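Glycogen synthase (Cyanobacterium sp. CLg1, PDB 6GNF) is a starch or bacterial glycogen synthase, a two-domain enzyme of the GT-B glycosyltransferase type, seen here with adenosine-5'-diphosphate and a glycan bound. Local coordinates at residues A[183-187]-A[188-192]; A[325-328]-A[329-333]; A[509-512]-A[513-517]. One frame throughout, in Å; residues are numbered along the deposited sequence.

Contact 1. Residues A[183-187]-A[188-192]; sequences EYYQS and QGIFV
Tyr185 O draws together the turn that ends helix 177-186, accepting from Gln188 N at 2.8 Å and from Ile190 N at 3.1 Å. The two donors approach from opposite faces of the carbonyl plane, and the type I turn from Gln186 to Gly189 closes with Gly189 N bonded to Gln186 O at 3.2 Å.

Two glutamine side chains add hydrogen bonds from their amide groups. Gln186, extended beyond CG, sends NE2 to Phe191 O at 2.9 Å; the N-H points almost straight at the oxygen (170°), which lies in the amide plane. Gln188 reaches back the other way, its NE2 meeting Tyr184 O at 2.9 Å along a more bent path.

Among apolar groups, the Tyr185 and Phe191 side chains lie side by side with CD2 against CD2 at 3.6 Å and ring planes 57° apart. Ile190 CG2 touches the Tyr185 ring at its edge, 3.9 Å from CD2. Leu148 of helix 146-149 packs against all three residues, and Phe167 meets the Phe191 ring edge-to-face.

With Gly189 at positive phi in the C-prime position, the bonds from Ile190 N to Tyr185 O and Gly189 N to Gln186 O form a Schellman motif, a classic helix C-terminus.

Contact 2. Residues A[325-328]-A[329-333]; sequences RTIN and SGKKL
Gly330 N donates to Thr326 O at 3.1 Å, nearly along the C=O axis, in the bond that starts the regular pattern of helix 327-341. The next rung follows at once, Lys331 N to Ile327 O at 3.1 Å, with the donor tilted out of the carbonyl plane. Ser329 N also leans on Thr326 O, but its N-H is badly bent (128°) and the bond is weak. One carbonyl thus takes two donors in the first turn.

Thr326 occupies the N-cap position, yet its side chain makes no capping bond, and it is the backbone carbonyl that joins it to the turn. This is the amino-terminal end of an alpha-helix, in which residues four apart along the chain bring their side chains onto a common face. Ile327 and Lys331 illustrate the principle: they run side by side and point the same way. Ile327 CG1 lies opposite its own backbone N (chi1 -171°), which directs it along the methylene chain of Lys331, 3.8 Å from CD; Ile327 CD1 follows at 3.9 Å from the same carbon. The lysine stays extended as far as CE and bends only at its last torsion (chi4 -64°), where NZ leaves the helix to bond Ala422 O and Thr448 OG1, two acceptors for the ammonium group of a buried lysine.

On the exposed side, the aliphatic part of Lys332 passes in front of the Asn328 carbonyl oxygen, with CD 3.4 Å from Asn328 O. Helix 509-520 packs against the Ile327 side, through Arg515 and Met519.

Contact 3. Residues A[509-512]-A[513-517]; sequences PKFK and KMRLD
Arg515 overlaps the Phe511 ring: its CG lies over one face, 4.3 Å above the plane and offset toward the rim, and its CD sits lower, just past the rim and 3.6 Å from Phe511 CE1, so that the arginine's methylenes rather than its charge begin the overlap. This is an i to i+4 pairing within a single alpha-helix, 509-520, and its backbone frame is regular: Lys513 N donates to Pro509 O, Met514 N to Lys510 O and Arg515 N to Phe511 O, while Leu516 N to Lys512 O is weak.

The two side chains cross obliquely. Phe511 CG stands across from the backbone N (chi1 172°), carrying the ring up beside the next turn. Arg515 turns at chi3 (-51°), which brings NE to 3.7 Å from Phe511 CE1 and swings NH2 to 3.9 Å from the same carbon. Phe511 CE1 therefore lies over one face of the guanidinium, although the planes of the two groups are 38° apart rather than parallel. Arg515 NE is buried here with no polar partner in the model. Arg515 NH1 has a weak hydrogen bond to Asn328 OD1 of helix 327-341, while Ile449 of strand 449-452 packs against both Phe511 and Arg515. Tyr506 meets the Phe511 ring edge-to-face.

Lys512 runs alongside the arginine, its CG 4.1 Å from Arg515 NH1. Lys512 NZ and Arg515 NH1 are 4.8 Å apart and not in contact, a nearness of like charges that would be expected to disfavour this placement slightly. Elsewhere on the helix, Lys513 extends its chain and bends at the end toward the carboxylate one turn on. Lys513 NZ and Asp517 OD2, 3.1 Å apart, form a salt bridge whose hydrogen bond is weak.

The three contacts follow in series along the chain, but space groups them differently. Contact 1 belongs to the starch synthase catalytic domain, at the end of helix 177-186 and in the loop leading to strand 195-200 of the nine-stranded mixed sheet. Its centre is about 59 Å from that of contact 2 and about 56 Å from that of contact 3, on the opposite side of the chain's centre. Contacts 2 and 3, by contrast, have centres about 13 Å apart: helices 327-341 and 509-520 pack together, and 509-520 also touches strand 449-452 of the six-stranded parallel sheet. One contact thus ends a helix in one domain, while two lie on packed helices across the molecule.

Contact 1. Residues A[183-187]-A[188-192]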
ATOM      1  N   GLU A 183     -16.222 -22.076   7.561  1.00 48.96           N
ATOM      2  CA  GLU A 183     -17.200 -22.901   6.871  1.00 49.28           C
ATOM      3  C   GLU A 183     -16.620 -24.205   6.345  1.00 49.30           C
ATOM      4  O   GLU A 183     -17.211 -25.251   6.560  1.00 52.25           O
ATOM      5  CB  GLU A 183     -17.860 -22.115   5.737  1.00 48.72           C
ATOM      6  CG  GLU A 183     -19.035 -22.826   5.080  1.00 50.32           C
ATOM      7  CD  GLU A 183     -20.147 -23.199   6.054  1.00 53.26           C
ATOM      8  OE1 GLU A 183     -20.289 -22.558   7.128  1.00 54.08           O
ATOM      9  OE2 GLU A 183     -20.904 -24.134   5.738  1.00 55.24           O
ATOM     10  N   TYR A 184     -15.474 -24.140   5.685  1.00 48.87           N
ATOM     11  CA  TYR A 184     -14.900 -25.307   5.028  1.00 49.43           C
ATOM     12  C   TYR A 184     -13.985 -26.130   5.929  1.00 47.28           C
ATOM     13  O   TYR A 184     -13.781 -27.294   5.655  1.00 48.55           O
ATOM     14  CB  TYR A 184     -14.078 -24.877   3.808  1.00 52.06           C
ATOM     15  CG  TYR A 184     -14.841 -24.276   2.640  1.00 54.47           C
ATOM     16  CD1 TYR A 184     -16.211 -23.996   2.705  1.00 55.69           C
ATOM     17  CD2 TYR A 184     -14.161 -23.949   1.467  1.00 57.25           C
ATOM     18  CE1 TYR A 184     -16.877 -23.433   1.621  1.00 57.26           C
ATOM     19  CE2 TYR A 184     -14.821 -23.395   0.377  1.00 59.10           C
ATOM     20  CZ  TYR A 184     -16.173 -23.131   0.455  1.00 60.25           C
ATOM     21  OH  TYR A 184     -16.803 -22.572  -0.632  1.00 63.40           O
ATOM     22  N   TYR A 185     -13.414 -25.534   6.972  1.00 48.62           N
ATOM     23  CA  TYR A 185     -12.397 -26.230   7.782  1.00 48.07           C
ATOM     24  C   TYR A 185     -12.832 -26.468   9.218  1.00 50.64           C
ATOM     25  O   TYR A 185     -13.024 -27.614   9.632  1.00 49.58           O
ATOM     26  CB  TYR A 185     -11.059 -25.480   7.731  1.00 46.13           C
ATOM     27  CG  TYR A 185     -10.400 -25.587   6.377  1.00 44.91           C
ATOM     28  CD1 TYR A 185     -10.736 -24.709   5.351  1.00 43.06           C
ATOM     29  CD2 TYR A 185      -9.484 -26.594   6.108  1.00 45.16           C
ATOM     30  CE1 TYR A 185     -10.154 -24.800   4.107  1.00 43.90           C
ATOM     31  CE2 TYR A 185      -8.894 -26.704   4.856  1.00 45.07           C
ATOM     32  CZ  TYR A 185      -9.227 -25.805   3.862  1.00 44.84           C
ATOM     33  OH  TYR A 185      -8.638 -25.898   2.629  1.00 44.02           O
ATOM     34  N   GLN A 186     -13.056 -25.389   9.955  1.00 51.37           N
ATOM     35  CA  GLN A 186     -13.356 -25.502  11.379  1.00 54.34           C
ATOM     36  C   GLN A 186     -14.662 -26.228  11.668  1.00 56.61           C
ATOM     37  O   GLN A 186     -14.810 -26.813  12.735  1.00 59.17           O
ATOM     38  CB  GLN A 186     -13.356 -24.129  12.038  1.00 52.93           C
ATOM     39  CG  GLN A 186     -11.974 -23.505  12.039  1.00 52.85           C
ATOM     40  CD  GLN A 186     -11.952 -22.169  12.716  1.00 53.66           C
ATOM     41  OE1 GLN A 186     -12.889 -21.390  12.588  1.00 54.49           O
ATOM     42  NE2 GLN A 186     -10.852 -21.872  13.397  1.00 55.39           N
ATOM     43  N   SER A 187     -15.594 -26.189  10.723  1.00 55.65           N
ATOM     44  CA  SER A 187     -16.838 -26.930  10.851  1.00 55.63           C
ATOM     45  C   SER A 187     -16.609 -28.446  10.811  1.00 57.39           C
ATOM     46  O   SER A 187     -17.481 -29.188  11.235  1.00 59.58           O
ATOM     47  CB  SER A 187     -17.802 -26.530   9.741  1.00 53.86           C
ATOM     48  OG  SER A 187     -17.248 -26.841   8.477  1.00 53.26           O
ATOM     49  N   GLN A 188     -15.469 -28.896  10.285  1.00 57.82           N
ATOM     50  CA  GLN A 188     -15.113 -30.327  10.322  1.00 57.21           C
ATOM     51  C   GLN A 188     -13.971 -30.619  11.287  1.00 55.80           C
ATOM     52  O   GLN A 188     -13.334 -31.649  11.154  1.00 59.73           O
ATOM     53  CB  GLN A 188     -14.632 -30.865   8.975  1.00 57.10           C
ATOM     54  CG  GLN A 188     -14.924 -30.076   7.726  1.00 59.62           C
ATOM     55  CD  GLN A 188     -14.405 -30.813   6.515  1.00 59.75           C
ATOM     56  OE1 GLN A 188     -14.159 -32.026   6.581  1.00 62.09           O
ATOM     57  NE2 GLN A 188     -14.281 -30.108   5.390  1.00 61.58           N
ATOM     58  N   GLY A 189     -13.677 -29.713  12.210  1.00 55.12           N
ATOM     59  CA  GLY A 189     -12.587 -29.932  13.156  1.00 55.28           C
ATOM     60  C   GLY A 189     -11.169 -29.766  12.633  1.00 54.95           C
ATOM     61  O   GLY A 189     -10.237 -30.240  13.263  1.00 56.67           O
ATOM     62  N   ILE A 190     -10.993 -29.052  11.525  1.00 54.42           N
ATOM     63  CA  ILE A 190      -9.658 -28.723  11.016  1.00 52.50           C
ATOM     64  C   ILE A 190      -9.377 -27.257  11.324  1.00 51.38           C
ATOM     65  O   ILE A 190     -10.275 -26.428  11.278  1.00 54.01           O
ATOM     66  CB  ILE A 190      -9.563 -28.957   9.500  1.00 51.12           C
ATOM     67  CG1 ILE A 190     -10.020 -30.373   9.153  1.00 50.60           C
ATOM     68  CG2 ILE A 190      -8.136 -28.767   9.005  1.00 49.31           C
ATOM     69  CD1 ILE A 190     -10.213 -30.599   7.670  1.00 50.07           C
ATOM     70  N   PHE A 191      -8.122 -26.931  11.613  1.00 50.13           N
ATOM     71  CA  PHE A 191      -7.727 -25.564  11.966  1.00 48.18           C
ATOM     72  C   PHE A 191      -8.494 -25.046  13.175  1.00 49.98           C
ATOM     73  O   PHE A 191      -8.762 -23.848  13.278  1.00 47.93           O
ATOM     74  CB  PHE A 191      -7.954 -24.580  10.797  1.00 44.78           C
ATOM     75  CG  PHE A 191      -6.924 -24.657   9.702  1.00 43.30           C
ATOM     76  CD1 PHE A 191      -5.572 -24.564   9.981  1.00 43.53           C
ATOM     77  CD2 PHE A 191      -7.319 -24.767   8.375  1.00 42.48           C
ATOM     78  CE1 PHE A 191      -4.632 -24.612   8.962  1.00 43.43           C
ATOM     79  CE2 PHE A 191      -6.383 -24.811   7.356  1.00 40.24           C
ATOM     80  CZ  PHE A 191      -5.040 -24.733   7.648  1.00 40.83           C
ATOM     81  N   VAL A 192      -8.856 -25.936  14.088  1.00 52.68           N
ATOM     82  CA  VAL A 192      -9.733 -25.551  15.188  1.00 55.62           C
ATOM     83  C   VAL A 192      -9.113 -24.445  16.044  1.00 54.73           C
ATOM     84  O   VAL A 192      -9.841 -23.656  16.630  1.00 56.65           O
ATOM     85  CB  VAL A 192     -10.139 -26.773  16.049  1.00 60.71           C
ATOM     86  CG1 VAL A 192      -8.947 -27.322  16.815  1.00 64.58           C
ATOM     87  CG2 VAL A 192     -11.260 -26.404  17.010  1.00 62.24           C
TER

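Contact 2. Residues A[325-328]-A[329-333]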
ATOM      1  N   ARG A 325      27.624  11.884   8.184  1.00 94.90           N
ATOM      2  CA  ARG A 325      28.849  12.681   8.226  1.00 99.51           C
ATOM      3  C   ARG A 325      29.158  13.365   6.894  1.00 97.57           C
ATOM      4  O   ARG A 325      29.610  14.507   6.885  1.00 99.11           O
ATOM      5  CB  ARG A 325      30.050  11.826   8.640  1.00105.47           C
ATOM      6  CG  ARG A 325      29.965  11.269  10.055  1.00109.04           C
ATOM      7  CD  ARG A 325      31.322  10.786  10.555  1.00113.87           C
ATOM      8  NE  ARG A 325      32.076  10.038   9.541  1.00116.74           N
ATOM      9  CZ  ARG A 325      31.814   8.787   9.149  1.00115.02           C
ATOM     10  NH1 ARG A 325      30.797   8.102   9.670  1.00112.63           N
ATOM     11  NH2 ARG A 325      32.576   8.213   8.218  1.00114.94           N
ATOM     12  N   THR A 326      28.909  12.678   5.778  1.00 93.39           N
ATOM     13  CA  THR A 326      29.290  13.203   4.462  1.00 91.98           C
ATOM     14  C   THR A 326      28.109  13.758   3.669  1.00 89.91           C
ATOM     15  O   THR A 326      28.182  13.891   2.449  1.00 89.86           O
ATOM     16  CB  THR A 326      30.000  12.129   3.615  1.00 91.57           C
ATOM     17  OG1 THR A 326      29.079  11.084   3.284  1.00 87.24           O
ATOM     18  CG2 THR A 326      31.182  11.546   4.377  1.00 93.81           C
ATOM     19  N   ILE A 327      27.007  14.033   4.357  1.00 88.79           N
ATOM     20  CA  ILE A 327      25.793  14.515   3.704  1.00 86.30           C
ATOM     21  C   ILE A 327      26.002  15.823   2.926  1.00 89.03           C
ATOM     22  O   ILE A 327      25.410  16.017   1.866  1.00 88.37           O
ATOM     23  CB  ILE A 327      24.643  14.692   4.719  1.00 83.99           C
ATOM     24  CG1 ILE A 327      23.329  14.990   3.992  1.00 80.26           C
ATOM     25  CG2 ILE A 327      24.962  15.800   5.726  1.00 86.16           C
ATOM     26  CD1 ILE A 327      22.105  14.975   4.883  1.00 78.65           C
ATOM     27  N   ASN A 328      26.836  16.717   3.444  1.00 92.62           N
ATOM     28  CA  ASN A 328      27.076  17.993   2.771  1.00 96.54           C
ATOM     29  C   ASN A 328      27.744  17.842   1.401  1.00 97.75           C
ATOM     30  O   ASN A 328      27.495  18.645   0.500  1.00 98.98           O
ATOM     31  CB  ASN A 328      27.916  18.922   3.649  1.00 99.67           C
ATOM     32  CG  ASN A 328      27.143  19.471   4.837  1.00100.50           C
ATOM     33  OD1 ASN A 328      25.912  19.485   4.860  1.00 98.36           O
ATOM     34  ND2 ASN A 328      27.875  19.952   5.831  1.00105.01           N
ATOM     35  N   SER A 329      28.596  16.829   1.251  1.00 98.48           N
ATOM     36  CA  SER A 329      29.216  16.516  -0.041  1.00 99.74           C
ATOM     37  C   SER A 329      28.256  15.728  -0.946  1.00 95.89           C
ATOM     38  O   SER A 329      27.711  16.256  -1.915  1.00 94.77           O
ATOM     39  CB  SER A 329      30.510  15.715   0.161  1.00101.76           C
ATOM     40  OG  SER A 329      31.313  16.273   1.180  1.00107.27           O
ATOM     41  N   GLY A 330      27.986  14.482  -0.578  1.00 93.61           N
ATOM     42  CA  GLY A 330      27.285  13.544  -1.451  1.00 92.57           C
ATOM     43  C   GLY A 330      25.875  13.955  -1.839  1.00 90.24           C
ATOM     44  O   GLY A 330      25.435  13.705  -2.962  1.00 88.84           O
ATOM     45  N   LYS A 331      25.144  14.546  -0.899  1.00 88.06           N
ATOM     46  CA  LYS A 331      23.774  14.956  -1.171  1.00 85.48           C
ATOM     47  C   LYS A 331      23.710  16.166  -2.096  1.00 85.86           C
ATOM     48  O   LYS A 331      22.774  16.280  -2.877  1.00 85.82           O
ATOM     49  CB  LYS A 331      23.002  15.231   0.121  1.00 85.71           C
ATOM     50  CG  LYS A 331      21.509  14.998  -0.027  1.00 82.46           C
ATOM     51  CD  LYS A 331      20.751  15.289   1.256  1.00 81.92           C
ATOM     52  CE  LYS A 331      19.332  14.750   1.192  1.00 79.45           C
ATOM     53  NZ  LYS A 331      18.517  15.414   0.145  1.00 79.97           N
ATOM     54  N   LYS A 332      24.684  17.068  -2.002  1.00 87.93           N
ATOM     55  CA  LYS A 332      24.764  18.185  -2.943  1.00 89.40           C
ATOM     56  C   LYS A 332      24.989  17.686  -4.360  1.00 89.40           C
ATOM     57  O   LYS A 332      24.415  18.221  -5.310  1.00 91.36           O
ATOM     58  CB  LYS A 332      25.869  19.175  -2.568  1.00 92.64           C
ATOM     59  CG  LYS A 332      25.346  20.365  -1.798  1.00 93.96           C
ATOM     60  CD  LYS A 332      26.450  21.305  -1.356  1.00 97.07           C
ATOM     61  CE  LYS A 332      25.880  22.371  -0.435  1.00 99.08           C
ATOM     62  NZ  LYS A 332      26.921  23.032   0.391  1.00103.25           N
ATOM     63  N   LEU A 333      25.850  16.684  -4.506  1.00 88.06           N
ATOM     64  CA  LEU A 333      26.124  16.119  -5.822  1.00 87.42           C
ATOM     65  C   LEU A 333      24.858  15.462  -6.370  1.00 85.33           C
ATOM     66  O   LEU A 333      24.509  15.650  -7.533  1.00 86.34           O
ATOM     67  CB  LEU A 333      27.304  15.142  -5.759  1.00 88.31           C
ATOM     68  CG  LEU A 333      27.890  14.604  -7.078  1.00 88.93           C
ATOM     69  CD1 LEU A 333      29.312  14.097  -6.867  1.00 90.43           C
ATOM     70  CD2 LEU A 333      27.051  13.493  -7.691  1.00 88.94           C
TER

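Contact 3. Residues A[509-512]-A[513-517]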
ATOM      1  N   PRO A 509      20.886  26.644  10.315  1.00 98.12           N
ATOM      2  CA  PRO A 509      21.383  25.575  11.176  1.00 97.87           C
ATOM      3  C   PRO A 509      20.320  24.546  11.559  1.00 95.58           C
ATOM      4  O   PRO A 509      20.646  23.368  11.687  1.00 93.15           O
ATOM      5  CB  PRO A 509      21.872  26.330  12.409  1.00100.49           C
ATOM      6  CG  PRO A 509      22.347  27.628  11.860  1.00102.85           C
ATOM      7  CD  PRO A 509      21.411  27.960  10.728  1.00101.07           C
ATOM      8  N   LYS A 510      19.071  24.986  11.719  1.00 95.72           N
ATOM      9  CA  LYS A 510      17.959  24.084  12.043  1.00 96.02           C
ATOM     10  C   LYS A 510      17.678  23.095  10.919  1.00 92.26           C
ATOM     11  O   LYS A 510      17.357  21.932  11.175  1.00 91.42           O
ATOM     12  CB  LYS A 510      16.685  24.873  12.347  1.00 97.89           C
ATOM     13  CG  LYS A 510      16.770  25.719  13.601  1.00101.36           C
ATOM     14  CD  LYS A 510      15.408  26.261  14.005  1.00102.98           C
ATOM     15  CE  LYS A 510      15.554  27.384  15.025  1.00107.76           C
ATOM     16  NZ  LYS A 510      14.235  27.855  15.521  1.00108.50           N
ATOM     17  N   PHE A 511      17.797  23.571   9.682  1.00 91.58           N
ATOM     18  CA  PHE A 511      17.675  22.731   8.498  1.00 88.98           C
ATOM     19  C   PHE A 511      18.702  21.609   8.542  1.00 88.17           C
ATOM     20  O   PHE A 511      18.342  20.440   8.415  1.00 84.98           O
ATOM     21  CB  PHE A 511      17.820  23.584   7.229  1.00 89.56           C
ATOM     22  CG  PHE A 511      17.909  22.797   5.953  1.00 88.72           C
ATOM     23  CD1 PHE A 511      19.139  22.375   5.470  1.00 87.52           C
ATOM     24  CD2 PHE A 511      16.763  22.503   5.216  1.00 88.70           C
ATOM     25  CE1 PHE A 511      19.225  21.660   4.288  1.00 87.39           C
ATOM     26  CE2 PHE A 511      16.844  21.780   4.038  1.00 86.44           C
ATOM     27  CZ  PHE A 511      18.077  21.360   3.572  1.00 85.95           C
ATOM     28  N   LYS A 512      19.969  21.965   8.743  1.00 89.04           N
ATOM     29  CA  LYS A 512      21.045  20.976   8.852  1.00 90.67           C
ATOM     30  C   LYS A 512      20.785  19.960   9.958  1.00 88.37           C
ATOM     31  O   LYS A 512      21.046  18.766   9.777  1.00 85.57           O
ATOM     32  CB  LYS A 512      22.402  21.645   9.100  1.00 96.04           C
ATOM     33  CG  LYS A 512      23.264  21.832   7.859  1.00 99.41           C
ATOM     34  CD  LYS A 512      22.774  22.962   6.964  1.00102.69           C
ATOM     35  CE  LYS A 512      23.909  23.908   6.579  1.00109.24           C
ATOM     36  NZ  LYS A 512      25.073  23.222   5.949  1.00111.31           N
ATOM     37  N   LYS A 513      20.284  20.438  11.094  1.00 87.69           N
ATOM     38  CA  LYS A 513      19.998  19.569  12.229  1.00 88.42           C
ATOM     39  C   LYS A 513      18.835  18.625  11.929  1.00 83.87           C
ATOM     40  O   LYS A 513      18.891  17.447  12.281  1.00 81.67           O
ATOM     41  CB  LYS A 513      19.681  20.393  13.477  1.00 92.71           C
ATOM     42  CG  LYS A 513      19.591  19.569  14.755  1.00 95.56           C
ATOM     43  CD  LYS A 513      19.066  20.400  15.915  1.00 98.84           C
ATOM     44  CE  LYS A 513      19.236  19.681  17.245  1.00101.12           C
ATOM     45  NZ  LYS A 513      18.535  18.368  17.272  1.00 99.27           N
ATOM     46  N   MET A 514      17.798  19.145  11.273  1.00 81.48           N
ATOM     47  CA  MET A 514      16.615  18.350  10.939  1.00 78.34           C
ATOM     48  C   MET A 514      16.968  17.174  10.021  1.00 75.67           C
ATOM     49  O   MET A 514      16.401  16.082  10.152  1.00 73.01           O
ATOM     50  CB  MET A 514      15.525  19.227  10.304  1.00 77.73           C
ATOM     51  CG  MET A 514      14.171  18.539  10.179  1.00 75.11           C
ATOM     52  SD  MET A 514      12.802  19.624   9.705  1.00 75.48           S
ATOM     53  CE  MET A 514      12.383  20.385  11.268  1.00 76.88           C
ATOM     54  N   ARG A 515      17.890  17.392   9.089  1.00 75.08           N
ATOM     55  CA  ARG A 515      18.344  16.319   8.205  1.00 73.78           C
ATOM     56  C   ARG A 515      19.061  15.219   8.971  1.00 73.56           C
ATOM     57  O   ARG A 515      18.862  14.050   8.696  1.00 72.15           O
ATOM     58  CB  ARG A 515      19.279  16.866   7.131  1.00 74.09           C
ATOM     59  CG  ARG A 515      18.625  17.863   6.192  1.00 74.52           C
ATOM     60  CD  ARG A 515      19.496  18.127   4.979  1.00 75.70           C
ATOM     61  NE  ARG A 515      20.868  18.468   5.346  1.00 78.00           N
ATOM     62  CZ  ARG A 515      21.823  18.736   4.464  1.00 79.76           C
ATOM     63  NH1 ARG A 515      23.049  19.036   4.878  1.00 81.37           N
ATOM     64  NH2 ARG A 515      21.563  18.715   3.163  1.00 79.23           N
ATOM     65  N   LEU A 516      19.941  15.610   9.886  1.00 76.41           N
ATOM     66  CA  LEU A 516      20.668  14.648  10.707  1.00 77.44           C
ATOM     67  C   LEU A 516      19.711  13.876  11.596  1.00 76.33           C
ATOM     68  O   LEU A 516      19.854  12.661  11.742  1.00 74.29           O
ATOM     69  CB  LEU A 516      21.753  15.344  11.543  1.00 81.81           C
ATOM     70  CG  LEU A 516      23.164  15.443  10.938  1.00 83.90           C
ATOM     71  CD1 LEU A 516      23.157  15.624   9.424  1.00 83.66           C
ATOM     72  CD2 LEU A 516      23.951  16.566  11.600  1.00 85.94           C
ATOM     73  N   ASP A 517      18.716  14.573  12.150  1.00 77.20           N
ATOM     74  CA  ASP A 517      17.695  13.937  12.991  1.00 76.89           C
ATOM     75  C   ASP A 517      16.867  12.943  12.180  1.00 74.23           C
ATOM     76  O   ASP A 517      16.538  11.859  12.667  1.00 74.30           O
ATOM     77  CB  ASP A 517      16.766  14.981  13.630  1.00 78.29           C
ATOM     78  CG  ASP A 517      17.453  15.799  14.715  1.00 82.05           C
ATOM     79  OD1 ASP A 517      18.683  15.659  14.857  1.00 84.54           O
ATOM     80  OD2 ASP A 517      16.775  16.591  15.411  1.00 83.23           O
TER